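Local coordinates for protein (soluble lytic transglycosylase SLT70) (PDB 1QSA) that cleaves the glycosidic bonds between N-acetylmuramic acid and N-acetylglucosamine in peptidoglycan, leaving a 1,6-anhydro bond on the muramic acid residue, at residues Y43-P54 / L74-R85; Q347-V355 / K589-Y597. All blocks are in the same frame, centred on the assembly; numbering follows the deposited sequence. Where two conformers were deposited one is given.

Contact 1 (Y43-P54 / L74-R85)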
loop_
_atom_site.group_PDB
_atom_site.type_symbol
_atom_site.label_atom_id
_atom_site.label_comp_id
_atom_site.label_asym_id
_atom_site.label_seq_id
_atom_site.Cartn_x
_atom_site.Cartn_y
_atom_site.Cartn_z
ATOM N N TYR A 43 -15.136 -21.341 16.645
ATOM C CA TYR A 43 -14.162 -21.402 15.566
ATOM C C TYR A 43 -12.860 -21.996 16.094
ATOM O O TYR A 43 -12.253 -22.854 15.445
ATOM C CB TYR A 43 -13.918 -19.998 14.986
ATOM C CG TYR A 43 -12.778 -19.948 13.983
ATOM C CD1 TYR A 43 -12.979 -20.299 12.646
ATOM C CD2 TYR A 43 -11.492 -19.584 14.384
ATOM C CE1 TYR A 43 -11.914 -20.289 11.726
ATOM C CE2 TYR A 43 -10.425 -19.574 13.479
ATOM C CZ TYR A 43 -10.647 -19.927 12.154
ATOM O OH TYR A 43 -9.575 -19.926 11.281
ATOM N N ARG A 44 -12.438 -21.547 17.274
ATOM C CA ARG A 44 -11.208 -22.048 17.883
ATOM C C ARG A 44 -11.330 -23.551 18.154
ATOM O O ARG A 44 -10.403 -24.318 17.885
ATOM C CB ARG A 44 -10.892 -21.279 19.177
ATOM C CG ARG A 44 -9.505 -21.593 19.731
ATOM C CD ARG A 44 -9.176 -20.731 20.961
ATOM N NE ARG A 44 -7.907 -21.124 21.574
ATOM C CZ ARG A 44 -7.246 -20.429 22.501
ATOM N NH1 ARG A 44 -7.709 -19.282 22.978
ATOM N NH2 ARG A 44 -6.112 -20.911 22.981
ATOM N N GLN A 45 -12.481 -23.972 18.662
ATOM C CA GLN A 45 -12.722 -25.388 18.957
ATOM C C GLN A 45 -12.674 -26.241 17.682
ATOM O O GLN A 45 -12.025 -27.294 17.639
ATOM C CB GLN A 45 -14.087 -25.527 19.618
ATOM C CG GLN A 45 -14.445 -26.920 20.080
ATOM C CD GLN A 45 -15.737 -26.899 20.863
ATOM O OE1 GLN A 45 -16.819 -26.778 20.290
ATOM N NE2 GLN A 45 -15.628 -26.948 22.187
ATOM N N ILE A 46 -13.349 -25.778 16.636
ATOM C CA ILE A 46 -13.382 -26.525 15.378
ATOM C C ILE A 46 -11.990 -26.649 14.766
ATOM O O ILE A 46 -11.562 -27.748 14.388
ATOM C CB ILE A 46 -14.355 -25.861 14.383
ATOM C CG1 ILE A 46 -15.786 -25.992 14.901
ATOM C CG2 ILE A 46 -14.236 -26.487 12.998
ATOM C CD1 ILE A 46 -16.797 -25.202 14.073
ATOM N N THR A 47 -11.270 -25.534 14.709
ATOM C CA THR A 47 -9.927 -25.520 14.126
ATOM C C THR A 47 -8.859 -26.224 14.940
ATOM O O THR A 47 -7.817 -26.598 14.396
ATOM C CB THR A 47 -9.454 -24.103 13.737
ATOM O OG1 THR A 47 -9.535 -23.213 14.860
ATOM C CG2 THR A 47 -10.309 -23.568 12.603
ATOM N N ASP A 48 -9.107 -26.391 16.237
ATOM C CA ASP A 48 -8.176 -27.088 17.118
ATOM C C ASP A 48 -8.004 -28.550 16.694
ATOM O O ASP A 48 -6.978 -29.167 16.979
ATOM C CB ASP A 48 -8.699 -27.064 18.563
ATOM C CG ASP A 48 -8.080 -25.959 19.399
ATOM O OD1 ASP A 48 -7.378 -25.091 18.858
ATOM O OD2 ASP A 48 -8.301 -25.970 20.625
ATOM N N ASP A 49 -9.025 -29.108 16.058
ATOM C CA ASP A 49 -8.983 -30.502 15.631
ATOM C C ASP A 49 -9.454 -30.577 14.180
ATOM O O ASP A 49 -10.157 -31.513 13.808
ATOM C CB ASP A 49 -9.920 -31.324 16.539
ATOM C CG ASP A 49 -9.667 -32.826 16.456
ATOM O OD1 ASP A 49 -8.513 -33.225 16.180
ATOM O OD2 ASP A 49 -10.623 -33.604 16.686
ATOM N N LEU A 50 -9.032 -29.619 13.353
ATOM C CA LEU A 50 -9.478 -29.577 11.961
ATOM C C LEU A 50 -9.191 -30.851 11.159
ATOM O O LEU A 50 -9.987 -31.239 10.308
ATOM C CB LEU A 50 -8.914 -28.349 11.232
ATOM C CG LEU A 50 -9.751 -27.932 10.012
ATOM C CD1 LEU A 50 -11.159 -27.492 10.447
ATOM C CD2 LEU A 50 -9.042 -26.831 9.216
ATOM N N MET A 51 -8.084 -31.521 11.466
ATOM C CA MET A 51 -7.734 -32.743 10.727
ATOM C C MET A 51 -8.703 -33.907 10.948
ATOM O O MET A 51 -8.737 -34.842 10.153
ATOM C CB MET A 51 -6.305 -33.178 11.050
ATOM C CG MET A 51 -5.236 -32.244 10.504
ATOM S SD MET A 51 -3.567 -32.892 10.813
ATOM C CE MET A 51 -2.675 -32.167 9.474
ATOM N N ASN A 52 -9.511 -33.829 12.005
ATOM C CA ASN A 52 -10.465 -34.888 12.322
ATOM C C ASN A 52 -11.920 -34.442 12.246
ATOM O O ASN A 52 -12.829 -35.187 12.619
ATOM C CB ASN A 52 -10.148 -35.441 13.712
ATOM C CG ASN A 52 -8.791 -36.107 13.763
ATOM O OD1 ASN A 52 -8.490 -36.976 12.946
ATOM N ND2 ASN A 52 -7.961 -35.692 14.700
ATOM N N GLN A 53 -12.149 -33.233 11.749
ATOM C CA GLN A 53 -13.509 -32.729 11.656
ATOM C C GLN A 53 -14.294 -33.217 10.448
ATOM O O GLN A 53 -13.780 -33.228 9.323
ATOM C CB GLN A 53 -13.517 -31.194 11.616
ATOM C CG GLN A 53 -13.029 -30.520 12.863
ATOM C CD GLN A 53 -14.007 -30.628 14.009
ATOM O OE1 GLN A 53 -15.125 -31.138 13.853
ATOM N NE2 GLN A 53 -13.593 -30.153 15.178
ATOM N N PRO A 54 -15.538 -33.683 10.667
ATOM C CA PRO A 54 -16.323 -34.128 9.514
ATOM C C PRO A 54 -16.826 -32.859 8.803
ATOM O O PRO A 54 -17.070 -31.834 9.448
ATOM C CB PRO A 54 -17.472 -34.922 10.151
ATOM C CG PRO A 54 -17.604 -34.335 11.522
ATOM C CD PRO A 54 -16.176 -34.075 11.940
ATOM N N LEU A 74 -12.748 -19.907 6.869
ATOM C CA LEU A 74 -12.772 -21.348 7.150
ATOM C C LEU A 74 -13.182 -22.180 5.927
ATOM O O LEU A 74 -12.767 -23.339 5.792
ATOM C CB LEU A 74 -13.696 -21.656 8.337
ATOM C CG LEU A 74 -13.764 -23.118 8.812
ATOM C CD1 LEU A 74 -12.375 -23.625 9.216
ATOM C CD2 LEU A 74 -14.748 -23.250 9.979
ATOM N N GLN A 75 -13.976 -21.591 5.036
ATOM C CA GLN A 75 -14.424 -22.275 3.818
ATOM C C GLN A 75 -13.206 -22.689 2.967
ATOM O O GLN A 75 -13.063 -23.858 2.569
ATOM C CB GLN A 75 -15.340 -21.351 3.019
ATOM C CG GLN A 75 -16.003 -22.005 1.824
ATOM C CD GLN A 75 -16.977 -23.108 2.211
ATOM O OE1 GLN A 75 -17.336 -23.265 3.383
ATOM N NE2 GLN A 75 -17.397 -23.889 1.226
ATOM N N SER A 76 -12.323 -21.727 2.695
ATOM C CA SER A 76 -11.110 -22.017 1.931
ATOM C C SER A 76 -10.126 -22.872 2.734
ATOM O O SER A 76 -9.496 -23.765 2.173
ATOM C CB SER A 76 -10.425 -20.724 1.456
ATOM O OG SER A 76 -11.145 -20.122 0.398
ATOM N N ARG A 77 -10.022 -22.634 4.048
ATOM C CA ARG A 77 -9.123 -23.414 4.899
ATOM C C ARG A 77 -9.534 -24.899 4.934
ATOM O O ARG A 77 -8.682 -25.796 4.825
ATOM C CB ARG A 77 -9.106 -22.842 6.314
ATOM C CG ARG A 77 -8.182 -23.582 7.269
ATOM C CD ARG A 77 -8.142 -22.896 8.633
ATOM N NE ARG A 77 -7.361 -23.670 9.596
ATOM C CZ ARG A 77 -7.073 -23.268 10.835
ATOM N NH1 ARG A 77 -7.509 -22.093 11.283
ATOM N NH2 ARG A 77 -6.357 -24.051 11.638
ATOM N N PHE A 78 -10.838 -25.162 5.008
ATOM C CA PHE A 78 -11.294 -26.547 5.051
ATOM C C PHE A 78 -11.161 -27.212 3.682
ATOM O O PHE A 78 -10.960 -28.426 3.589
ATOM C CB PHE A 78 -12.707 -26.675 5.593
ATOM C CG PHE A 78 -13.034 -28.069 6.035
ATOM C CD1 PHE A 78 -12.257 -28.695 7.013
ATOM C CD2 PHE A 78 -14.097 -28.766 5.462
ATOM C CE1 PHE A 78 -12.544 -30.014 7.420
ATOM C CE2 PHE A 78 -14.385 -30.079 5.863
ATOM C CZ PHE A 78 -13.603 -30.693 6.842
ATOM N N VAL A 79 -11.287 -26.427 2.612
ATOM C CA VAL A 79 -11.086 -26.978 1.268
ATOM C C VAL A 79 -9.651 -27.497 1.213
ATOM O O VAL A 79 -9.396 -28.608 0.739
ATOM C CB VAL A 79 -11.311 -25.908 0.180
ATOM C CG1 VAL A 79 -10.584 -26.294 -1.123
ATOM C CG2 VAL A 79 -12.794 -25.783 -0.110
ATOM N N ASN A 80 -8.719 -26.719 1.755
ATOM C CA ASN A 80 -7.318 -27.133 1.768
ATOM C C ASN A 80 -7.127 -28.390 2.651
ATOM O O ASN A 80 -6.308 -29.263 2.331
ATOM C CB ASN A 80 -6.414 -25.969 2.198
ATOM C CG ASN A 80 -6.417 -24.836 1.184
ATOM O OD1 ASN A 80 -6.708 -25.053 0.017
ATOM N ND2 ASN A 80 -6.124 -23.618 1.632
ATOM N N GLU A 81 -7.891 -28.501 3.739
ATOM C CA GLU A 81 -7.803 -29.678 4.614
ATOM C C GLU A 81 -8.311 -30.920 3.880
ATOM O O GLU A 81 -7.684 -31.979 3.934
ATOM C CB GLU A 81 -8.589 -29.460 5.919
ATOM C CG GLU A 81 -8.831 -30.727 6.783
ATOM C CD GLU A 81 -7.558 -31.509 7.140
ATOM O OE1 GLU A 81 -6.442 -30.938 7.128
ATOM O OE2 GLU A 81 -7.685 -32.712 7.449
ATOM N N LEU A 82 -9.429 -30.784 3.167
ATOM C CA LEU A 82 -9.975 -31.911 2.413
ATOM C C LEU A 82 -8.980 -32.316 1.322
ATOM O O LEU A 82 -8.819 -33.500 1.039
ATOM C CB LEU A 82 -11.361 -31.575 1.844
ATOM C CG LEU A 82 -12.437 -31.432 2.931
ATOM C CD1 LEU A 82 -13.699 -30.864 2.319
ATOM C CD2 LEU A 82 -12.722 -32.772 3.606
ATOM N N ALA A 83 -8.258 -31.342 0.764
ATOM C CA ALA A 83 -7.249 -31.649 -0.255
ATOM C C ALA A 83 -6.106 -32.432 0.403
ATOM O O ALA A 83 -5.591 -33.399 -0.171
ATOM C CB ALA A 83 -6.723 -30.359 -0.903
ATOM N N ARG A 84 -5.746 -32.057 1.631
ATOM C CA ARG A 84 -4.680 -32.749 2.360
ATOM C C ARG A 84 -5.061 -34.219 2.591
ATOM O O ARG A 84 -4.197 -35.101 2.541
ATOM C CB ARG A 84 -4.414 -32.083 3.706
ATOM C CG ARG A 84 -3.213 -32.656 4.450
ATOM C CD ARG A 84 -3.222 -32.210 5.918
ATOM N NE ARG A 84 -4.349 -32.790 6.656
ATOM C CZ ARG A 84 -4.416 -34.045 7.096
ATOM N NH1 ARG A 84 -3.392 -34.879 6.931
ATOM N NH2 ARG A 84 -5.496 -34.467 7.738
ATOM N N ARG A 85 -6.347 -34.479 2.848
ATOM C CA ARG A 85 -6.850 -35.843 3.052
ATOM C C ARG A 85 -7.013 -36.584 1.727
ATOM O O ARG A 85 -7.331 -37.779 1.717
ATOM C CB ARG A 85 -8.235 -35.820 3.686
ATOM C CG ARG A 85 -8.325 -35.127 5.033
ATOM C CD ARG A 85 -9.771 -35.094 5.477
ATOM N NE ARG A 85 -9.922 -34.234 6.649
ATOM C CZ ARG A 85 -11.055 -34.074 7.331
ATOM N NH1 ARG A 85 -12.158 -34.702 6.955
ATOM N NH2 ARG A 85 -11.082 -33.264 8.379
HETATM O O HOH W 1 -7.413 -36.771 8.785
#
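Thr47 CG2 sits over one face of the Arg77 guanidinium, 3.4 Å from NH1, and the same methyl also covers a face of the Tyr43 ring. At the guanidinium edge Tyr43 OH takes a weak hydrogen bond from Arg77 NH1 (3.0 Å), with the two planes 71° apart; Leu74 CB lies at the edge of the tyrosine ring. Met51 CE rests on a face of the Arg84 guanidinium, 3.3 Å from NE, while Glu81 occupies the edge. Arg85 receives carbonyl oxygens in its own plane: NH1 and NH2 converge end-on upon Gln53 O, the straighter bond being NH2 to Gln53 O (2.9 Å, 159°), and NH2 adds a weak bond to Leu50 O. The Phe78 ring has Gln53 O near its edge, 3.6 Å from CZ, and Leu50 CD1 approaching obliquely at 3.8 Å from Phe78 CD1. Leu50 divides its branches, CD1 going to Phe78 and CD2 to the aliphatic chain and NE of Arg77.

Glu81 steadies the arginine that holds the Gln53 carbonyl. With its chain bent at the second torsion, its carboxylate meets Arg84 side-on, one oxygen to NE and the other to NH2, and OE2 also accepts from Arg85 NE in a nearly linear bond (2.8 Å, 176°). An alanine at Glu81 would be likely to leave both arginines without their shared countercharge and let the Arg85 guanidinium swing away from the Gln53 carbonyl.

The nearly parallel segments 43-48 and 74-84 of this alpha-superhelix are thus joined by side chains and the 3-10 turn between Leu50 and Asn52. A buried carboxylate shared by two arginines is probably held ionised, and probably helps to orient Arg85 toward the Gln53 carbonyl, at the turn that leads into helix 55-64.

Contact 2 (Q347-V355 / K589-Y597). With SO4 (sulfate ion), chain B.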
loop_
_atom_site.group_PDB
_atom_site.type_symbol
_atom_site.label_atom_id
_atom_site.label_comp_id
_atom_site.label_asym_id
_atom_site.label_seq_id
_atom_site.Cartn_x
_atom_site.Cartn_y
_atom_site.Cartn_z
ATOM N N GLN A 347 -10.839 26.070 -3.780
ATOM C CA GLN A 347 -12.186 25.512 -3.629
ATOM C C GLN A 347 -12.131 24.014 -3.367
ATOM O O GLN A 347 -13.126 23.410 -2.940
ATOM C CB GLN A 347 -13.024 25.803 -4.875
ATOM C CG GLN A 347 -13.324 27.285 -5.073
ATOM C CD GLN A 347 -14.070 27.589 -6.360
ATOM O OE1 GLN A 347 -14.118 28.740 -6.799
ATOM N NE2 GLN A 347 -14.659 26.565 -6.970
ATOM N N GLN A 348 -10.979 23.416 -3.661
ATOM C CA GLN A 348 -10.775 21.980 -3.503
ATOM C C GLN A 348 -10.161 21.603 -2.168
ATOM O O GLN A 348 -9.819 22.466 -1.362
ATOM C CB GLN A 348 -9.928 21.444 -4.653
ATOM C CG GLN A 348 -10.519 21.730 -6.034
ATOM C CD GLN A 348 -9.528 21.500 -7.167
ATOM O OE1 GLN A 348 -9.645 22.104 -8.230
ATOM N NE2 GLN A 348 -8.548 20.624 -6.947
ATOM N N ARG A 349 -10.010 20.300 -1.950
ATOM C CA ARG A 349 -9.477 19.774 -0.699
ATOM C C ARG A 349 -8.041 19.288 -0.868
ATOM O O ARG A 349 -7.690 18.759 -1.917
ATOM C CB ARG A 349 -10.374 18.603 -0.254
ATOM C CG ARG A 349 -10.043 17.967 1.077
ATOM C CD ARG A 349 -10.862 16.667 1.270
ATOM N NE ARG A 349 -10.539 15.684 0.233
ATOM C CZ ARG A 349 -11.295 15.431 -0.830
ATOM N NH1 ARG A 349 -12.467 16.031 -0.983
ATOM N NH2 ARG A 349 -10.897 14.538 -1.721
ATOM N N GLY A 350 -7.203 19.510 0.139
ATOM C CA GLY A 350 -5.849 18.993 0.068
ATOM C C GLY A 350 -4.656 19.920 0.103
ATOM O O GLY A 350 -4.774 21.125 0.307
ATOM N N PHE A 351 -3.491 19.309 -0.077
ATOM C CA PHE A 351 -2.212 20.005 -0.044
ATOM C C PHE A 351 -2.120 21.236 -0.946
ATOM O O PHE A 351 -1.918 22.337 -0.442
ATOM C CB PHE A 351 -1.074 19.038 -0.368
ATOM C CG PHE A 351 0.286 19.679 -0.375
ATOM C CD1 PHE A 351 0.957 19.938 0.815
ATOM C CD2 PHE A 351 0.902 20.016 -1.582
ATOM C CE1 PHE A 351 2.225 20.521 0.793
ATOM C CE2 PHE A 351 2.159 20.593 -1.613
ATOM C CZ PHE A 351 2.825 20.847 -0.421
ATOM N N TYR A 352 -2.266 21.056 -2.257
ATOM C CA TYR A 352 -2.160 22.210 -3.165
ATOM C C TYR A 352 -3.213 23.293 -2.929
ATOM O O TYR A 352 -2.902 24.479 -3.035
ATOM C CB TYR A 352 -2.007 21.779 -4.621
ATOM C CG TYR A 352 -0.555 21.530 -4.962
ATOM C CD1 TYR A 352 0.316 22.602 -5.122
ATOM C CD2 TYR A 352 -0.047 20.233 -5.095
ATOM C CE1 TYR A 352 1.656 22.405 -5.408
ATOM C CE2 TYR A 352 1.308 20.015 -5.380
ATOM C CZ TYR A 352 2.148 21.120 -5.536
ATOM O OH TYR A 352 3.476 20.977 -5.811
ATOM N N PRO A 353 -4.478 22.908 -2.670
ATOM C CA PRO A 353 -5.469 23.954 -2.407
ATOM C C PRO A 353 -4.988 24.799 -1.213
ATOM O O PRO A 353 -5.153 26.017 -1.197
ATOM C CB PRO A 353 -6.712 23.135 -2.054
ATOM C CG PRO A 353 -6.625 22.023 -3.008
ATOM C CD PRO A 353 -5.149 21.634 -2.990
ATOM N N MET A 354 -4.358 24.160 -0.219
ATOM C CA MET A 354 -3.846 24.890 0.947
ATOM C C MET A 354 -2.609 25.739 0.606
ATOM O O MET A 354 -2.416 26.828 1.163
ATOM C CB MET A 354 -3.444 23.903 2.055
ATOM C CG MET A 354 -4.574 23.112 2.675
ATOM S SD MET A 354 -3.930 21.949 3.919
ATOM C CE MET A 354 -5.429 21.053 4.304
ATOM N N VAL A 355 -1.769 25.220 -0.288
ATOM C CA VAL A 355 -0.597 25.953 -0.743
ATOM C C VAL A 355 -1.105 27.223 -1.450
ATOM O O VAL A 355 -0.589 28.331 -1.221
ATOM C CB VAL A 355 0.239 25.147 -1.769
ATOM C CG1 VAL A 355 1.253 26.061 -2.442
ATOM C CG2 VAL A 355 0.988 23.994 -1.091
ATOM N N LYS A 589 3.175 15.509 1.662
ATOM C CA LYS A 589 1.965 16.250 1.304
ATOM C C LYS A 589 0.824 15.892 2.254
ATOM O O LYS A 589 0.145 16.773 2.781
ATOM C CB LYS A 589 1.565 15.942 -0.138
ATOM C CG LYS A 589 2.522 16.537 -1.166
ATOM C CD LYS A 589 2.090 16.181 -2.567
ATOM C CE LYS A 589 3.011 16.814 -3.604
ATOM N NZ LYS A 589 2.618 16.356 -4.991
ATOM N N ASN A 590 0.626 14.600 2.482
ATOM C CA ASN A 590 -0.429 14.162 3.391
ATOM C C ASN A 590 -0.218 14.690 4.811
ATOM O O ASN A 590 -1.120 15.247 5.415
ATOM C CB ASN A 590 -0.488 12.629 3.458
ATOM C CG ASN A 590 -1.151 12.010 2.248
ATOM O OD1 ASN A 590 -1.751 12.705 1.414
ATOM N ND2 ASN A 590 -1.076 10.688 2.157
ATOM N N VAL A 591 0.984 14.509 5.343
ATOM C CA VAL A 591 1.239 14.924 6.720
ATOM C C VAL A 591 1.022 16.425 6.942
ATOM O O VAL A 591 0.433 16.826 7.951
ATOM C CB VAL A 591 2.633 14.447 7.195
ATOM C CG1 VAL A 591 2.973 15.052 8.561
ATOM C CG2 VAL A 591 2.659 12.906 7.265
ATOM N N LEU A 592 1.448 17.248 5.980
ATOM C CA LEU A 592 1.253 18.693 6.085
ATOM C C LEU A 592 -0.243 19.038 6.019
ATOM O O LEU A 592 -0.713 19.855 6.820
ATOM C CB LEU A 592 2.032 19.435 4.997
ATOM C CG LEU A 592 3.560 19.299 5.110
ATOM C CD1 LEU A 592 4.201 19.968 3.897
ATOM C CD2 LEU A 592 4.090 19.883 6.396
ATOM N N ALA A 593 -0.998 18.380 5.131
ATOM C CA ALA A 593 -2.437 18.624 5.052
ATOM C C ALA A 593 -3.118 18.167 6.355
ATOM O O ALA A 593 -3.949 18.898 6.923
ATOM C CB ALA A 593 -3.039 17.893 3.854
ATOM N N TYR A 594 -2.690 17.022 6.887
ATOM C CA TYR A 594 -3.285 16.470 8.116
ATOM C C TYR A 594 -2.989 17.318 9.349
ATOM O O TYR A 594 -3.837 17.464 10.234
ATOM C CB TYR A 594 -2.809 15.044 8.359
ATOM C CG TYR A 594 -3.206 14.016 7.314
ATOM C CD1 TYR A 594 -4.035 14.334 6.226
ATOM C CD2 TYR A 594 -2.721 12.709 7.409
ATOM C CE1 TYR A 594 -4.367 13.362 5.256
ATOM C CE2 TYR A 594 -3.040 11.743 6.456
ATOM C CZ TYR A 594 -3.858 12.079 5.386
ATOM O OH TYR A 594 -4.113 11.144 4.427
ATOM N N ASP A 595 -1.785 17.880 9.402
ATOM C CA ASP A 595 -1.399 18.736 10.527
ATOM C C ASP A 595 -2.343 19.958 10.528
ATOM O O ASP A 595 -2.848 20.351 11.580
ATOM C CB ASP A 595 0.082 19.146 10.417
ATOM C CG ASP A 595 0.636 19.686 11.726
ATOM O OD1 ASP A 595 -0.146 19.797 12.685
ATOM O OD2 ASP A 595 1.845 19.985 11.813
ATOM N N ALA A 596 -2.630 20.507 9.349
ATOM C CA ALA A 596 -3.559 21.644 9.258
ATOM C C ALA A 596 -4.956 21.234 9.761
ATOM O O ALA A 596 -5.576 21.976 10.533
ATOM C CB ALA A 596 -3.631 22.171 7.832
ATOM N N TYR A 597 -5.427 20.046 9.375
ATOM C CA TYR A 597 -6.733 19.575 9.841
ATOM C C TYR A 597 -6.718 19.437 11.363
ATOM O O TYR A 597 -7.653 19.857 12.030
ATOM C CB TYR A 597 -7.084 18.218 9.234
ATOM C CG TYR A 597 -7.241 18.203 7.739
ATOM C CD1 TYR A 597 -7.706 19.321 7.051
ATOM C CD2 TYR A 597 -6.911 17.057 7.000
ATOM C CE1 TYR A 597 -7.841 19.303 5.662
ATOM C CE2 TYR A 597 -7.032 17.034 5.621
ATOM C CZ TYR A 597 -7.497 18.163 4.958
ATOM O OH TYR A 597 -7.589 18.156 3.593
HETATM S S SO4 B . -7.014 15.081 1.874
HETATM O O1 SO4 B . -5.871 15.922 2.283
HETATM O O2 SO4 B . -8.236 15.552 2.557
HETATM O O3 SO4 B . -7.179 15.209 0.416
HETATM O O4 SO4 B . -6.768 13.666 2.203
HETATM O O HOH W 2 -8.120 20.621 2.594
#
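Phe351 and Ala593 mark the closest backbone approach, their CA atoms 5.3 Å apart where the short segments of helices 351-355 and 589-597 cross at 64°, with axes 9.8 Å from each other. With CG anti to the backbone N (chi1 179°), the Phe351 ring reaches helix 589-597, where Lys589 CG makes a CH-pi contact over one face, 3.9 Å from the ring centroid; Val355 CG2 covers the opposite face. At the ring edge, Leu592 CD1 touches Phe351 CE1 at 3.7 Å. The lysine chain runs on, extended, until NZ arrives at the edge of the Tyr352 ring; NZ and Tyr352 OH share Glu577 as a polar partner.

One turn on, in one of its two deposited conformers, the extended Met354 side chain lays SD against Ala596 CB (3.9 Å) and brings CE obliquely to the Tyr597 ring. The small alanines admit this sulfur and methyl. A water spans Gly350 N and Tyr597 OH, 2.8 Å from the former. That hydroxyl also lies 2.9 Å from O2 of a sulfate, to which Arg349 NE gives a weak bond while its NH1 forms a salt bridge with Asp443; Arg448 NH1 is also hydrogen-bonded to the sulfate.

Helix 582-601, which carries Lys589 to Tyr597, packs its other side on helix 468-479, while helix 572-578 covers Phe351 and Tyr352, and helix 319-331 flanks helix 351-359 at Tyr352 and Val355.

How the contacts relate
Contacts 1 and 2 follow one another along the chain and lie on opposite sides of its centre, their own centres about 49 Å apart and their nearest atoms about 32 Å apart. Contact 1 joins helices 38-48 and 69-84, close in sequence, with helix 55-64 between them in the chain; contact 2 bridges 233 residues. Neither lies at the predicted active-site residue Glu478, but the helix that forms one side of contact 2 packs directly on helix 468-479, which carries that residue. Sulfate ions, probably from the crystallisation liquor, lie near arginines in both.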